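Local coordinates for chitinase A (Cycas revoluta, PDB 4R5E), which probably hydrolyses the beta-1,4 linkages of chitin as a class V plant chitinase of glycosyl hydrolase family 18, at residues A191-G196 and P239-S244. Residues are numbered along the deposited sequence; the frame is centred on the assembly and turned at random.
Sequences AYDFHG and PLFGRS. With AMI (allosamizoline), chain E; NAA (2-acetamido-2-deoxy-beta-D-allopyranose), chain B.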
loop_
_atom_site.group_PDB
_atom_site.type_symbol
_atom_site.label_atom_id
_atom_site.label_comp_id
_atom_site.label_asym_id
_atom_site.label_seq_id
_atom_site.Cartn_x
_atom_site.Cartn_y
_atom_site.Cartn_z
ATOM N N ALA A 191 -2.868 -4.968 4.032
ATOM C CA ALA A 191 -3.865 -5.904 4.546
ATOM C C ALA A 191 -4.784 -6.385 3.425
ATOM O O ALA A 191 -6.010 -6.244 3.486
ATOM C CB ALA A 191 -4.663 -5.240 5.655
ATOM N N TYR A 192 -4.179 -6.966 2.399
ATOM C CA TYR A 192 -4.917 -7.448 1.236
ATOM C C TYR A 192 -4.038 -8.417 0.447
ATOM O O TYR A 192 -2.929 -8.729 0.878
ATOM C CB TYR A 192 -5.392 -6.264 0.378
ATOM C CG TYR A 192 -4.322 -5.234 0.075
ATOM C CD1 TYR A 192 -3.286 -5.502 -0.810
ATOM C CD2 TYR A 192 -4.345 -3.990 0.687
ATOM C CE1 TYR A 192 -2.312 -4.551 -1.074
ATOM C CE2 TYR A 192 -3.379 -3.037 0.420
ATOM C CZ TYR A 192 -2.369 -3.321 -0.459
ATOM O OH TYR A 192 -1.410 -2.361 -0.708
ATOM N N ASP A 193 -4.545 -8.886 -0.693
ATOM C CA ASP A 193 -3.878 -9.878 -1.541
ATOM C C ASP A 193 -3.697 -11.223 -0.826
ATOM O O ASP A 193 -2.736 -11.960 -1.080
ATOM C CB ASP A 193 -2.549 -9.347 -2.108
ATOM C CG ASP A 193 -2.743 -8.389 -3.269
ATOM O OD1 ASP A 193 -3.812 -8.410 -3.911
ATOM O OD2 ASP A 193 -1.801 -7.620 -3.555
ATOM N N PHE A 194 -4.662 -11.550 0.032
ATOM C CA PHE A 194 -4.658 -12.821 0.753
ATOM C C PHE A 194 -5.033 -13.977 -0.154
ATOM O O PHE A 194 -4.646 -15.117 0.100
ATOM C CB PHE A 194 -5.658 -12.800 1.909
ATOM C CG PHE A 194 -5.456 -11.676 2.880
ATOM C CD1 PHE A 194 -4.187 -11.345 3.334
ATOM C CD2 PHE A 194 -6.545 -10.959 3.369
ATOM C CE1 PHE A 194 -4.005 -10.309 4.232
ATOM C CE2 PHE A 194 -6.367 -9.926 4.270
ATOM C CZ PHE A 194 -5.093 -9.599 4.705
ATOM N N HIS A 195 -5.821 -13.676 -1.182
ATOM C CA HIS A 195 -6.337 -14.673 -2.103
ATOM C C HIS A 195 -6.392 -14.089 -3.501
ATOM O O HIS A 195 -6.555 -12.877 -3.668
ATOM C CB HIS A 195 -7.733 -15.111 -1.662
ATOM C CG HIS A 195 -7.775 -15.666 -0.273
ATOM N ND1 HIS A 195 -7.198 -16.870 0.068
ATOM C CD2 HIS A 195 -8.304 -15.166 0.867
ATOM C CE1 HIS A 195 -7.380 -17.092 1.357
ATOM N NE2 HIS A 195 -8.047 -16.073 1.866
ATOM N N GLY A 196 -6.262 -14.955 -4.498
ATOM C CA GLY A 196 -6.252 -14.543 -5.899
ATOM C C GLY A 196 -6.183 -15.742 -6.826
ATOM O O GLY A 196 -6.284 -16.890 -6.377
ATOM N N PRO A 239 -7.517 -2.073 -0.670
ATOM C CA PRO A 239 -7.283 -2.037 -2.106
ATOM C C PRO A 239 -8.407 -1.350 -2.879
ATOM O O PRO A 239 -9.580 -1.464 -2.515
ATOM C CB PRO A 239 -7.211 -3.520 -2.474
ATOM C CG PRO A 239 -8.134 -4.168 -1.507
ATOM C CD PRO A 239 -8.063 -3.370 -0.234
ATOM N N LEU A 240 -8.030 -0.631 -3.936
ATOM C CA LEU A 240 -8.988 -0.071 -4.886
ATOM C C LEU A 240 -9.059 -0.919 -6.153
ATOM O O LEU A 240 -9.487 -0.452 -7.212
ATOM C CB LEU A 240 -8.625 1.380 -5.217
ATOM C CG LEU A 240 -8.787 2.360 -4.058
ATOM C CD1 LEU A 240 -8.289 3.737 -4.472
ATOM C CD2 LEU A 240 -10.236 2.415 -3.591
ATOM N N PHE A 241 -8.633 -2.174 -6.027
ATOM C CA PHE A 241 -8.733 -3.161 -7.085
ATOM C C PHE A 241 -9.241 -4.452 -6.469
ATOM O O PHE A 241 -9.176 -4.645 -5.248
ATOM C CB PHE A 241 -7.367 -3.409 -7.736
ATOM C CG PHE A 241 -6.372 -4.033 -6.810
ATOM C CD1 PHE A 241 -5.627 -3.246 -5.944
ATOM C CD2 PHE A 241 -6.216 -5.411 -6.759
ATOM C CE1 PHE A 241 -4.730 -3.817 -5.061
ATOM C CE2 PHE A 241 -5.313 -5.989 -5.880
ATOM C CZ PHE A 241 -4.577 -5.187 -5.024
ATOM N N GLY A 242 -9.746 -5.329 -7.324
ATOM C CA GLY A 242 -10.171 -6.660 -6.915
ATOM C C GLY A 242 -9.313 -7.712 -7.571
ATOM O O GLY A 242 -8.610 -7.431 -8.545
ATOM N N ARG A 243 -9.372 -8.925 -7.032
ATOM C CA ARG A 243 -8.717 -10.075 -7.640
ATOM C C ARG A 243 -9.787 -10.904 -8.330
ATOM O O ARG A 243 -10.855 -11.144 -7.760
ATOM C CB ARG A 243 -7.980 -10.903 -6.588
ATOM C CG ARG A 243 -6.781 -10.197 -5.981
ATOM C CD ARG A 243 -5.585 -10.286 -6.898
ATOM N NE ARG A 243 -4.489 -9.428 -6.460
ATOM C CZ ARG A 243 -3.486 -9.040 -7.241
ATOM N NH1 ARG A 243 -3.424 -9.432 -8.509
ATOM N NH2 ARG A 243 -2.539 -8.254 -6.746
ATOM N N SER A 244 -9.509 -11.321 -9.560
ATOM C CA SER A 244 -10.502 -11.998 -10.381
ATOM C C SER A 244 -10.084 -13.407 -10.757
ATOM O O SER A 244 -8.890 -13.704 -10.924
ATOM C CB SER A 244 -10.753 -11.199 -11.653
ATOM O OG SER A 244 -9.579 -11.145 -12.434
HETATM C C1 AMI E . 1.437 -3.112 -3.363
HETATM C C2 AMI E . 2.829 -2.762 -3.882
HETATM C C3 AMI E . 2.669 -2.424 -5.358
HETATM C C4 AMI E . 1.459 -3.279 -5.764
HETATM C C5 AMI E . 0.518 -3.124 -4.572
HETATM C C6 AMI E . -0.650 -4.107 -4.450
HETATM C C7 AMI E . 2.205 -1.250 -2.343
HETATM C C8 AMI E . 3.323 0.633 -1.270
HETATM C C9 AMI E . 1.002 0.054 -0.676
HETATM N N2 AMI E . 3.167 -1.585 -3.087
HETATM N N7 AMI E . 2.180 -0.245 -1.486
HETATM O O3 AMI E . 3.870 -2.692 -6.093
HETATM O O4 AMI E . 0.852 -2.839 -6.980
HETATM O O6 AMI E . -0.201 -5.456 -4.376
HETATM O O7 AMI E . 1.036 -2.066 -2.492
HETATM C C1 NAA B . 1.360 -3.220 -8.259
HETATM C C2 NAA B . 0.318 -3.025 -9.350
HETATM C C3 NAA B . 0.953 -3.222 -10.723
HETATM C C4 NAA B . 2.232 -2.401 -10.893
HETATM C C5 NAA B . 3.151 -2.607 -9.698
HETATM C C6 NAA B . 4.409 -1.736 -9.769
HETATM C C7 NAA B . -2.009 -3.576 -8.751
HETATM C C8 NAA B . -3.032 -4.667 -8.615
HETATM N N2 NAA B . -0.793 -3.952 -9.158
HETATM O O3 NAA B . 1.247 -4.618 -10.896
HETATM O O4 NAA B . 2.948 -2.823 -12.067
HETATM O O5 NAA B . 2.433 -2.308 -8.501
HETATM O O6 NAA B . 5.195 -1.915 -8.583
HETATM O O7 NAA B . -2.305 -2.416 -8.505
#
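In the inhibitor-filled cleft of this family 18 TIM barrel, D193 and R243 form a salt bridge that sets a ligand-binding carboxylate, a worked example of one charged side chain positioning another. The loop after strand 186-190 brings D193 against strand 234-247. R243 grips it side-on, two nitrogens converging on one oxygen: NE lies 2.8 Å from D193 OD1 at 158°, and NH2 makes a more bent bond to that same atom. Both arrive from one face of the carboxylate, whose plane stands 55° from the guanidinium. R243 gets there by a bend at chi2 (-80°), its CG passing 3.5 Å from H195 O. With OD1 thus engaged, D193 OD2 accepts from allosamizoline O6 at 2.8 Å; NH2 adds only a weak bond to OD2. Were R243 replaced by an alanine, the D193 carboxylate would probably lose its counter-charge and be freer to turn away from the allosamizoline hydroxyl. Beside the pair, F241 presents its ring edge to D193 OD1 and one face to the acetamido methyl C8 of the neighbouring N-acetylallosamine, which sits over the ring centre. Y192 packs its CD2 3.9 Å from P239 CD and donates from OH to allosamizoline O7 (3.0 Å). A first-shell carboxylate set by a second-shell arginine, with an aromatic face against an acetamido methyl and a tyrosine hydroxyl donor, forms an inhibitor-filled subsite wall of a family 18 chitinase.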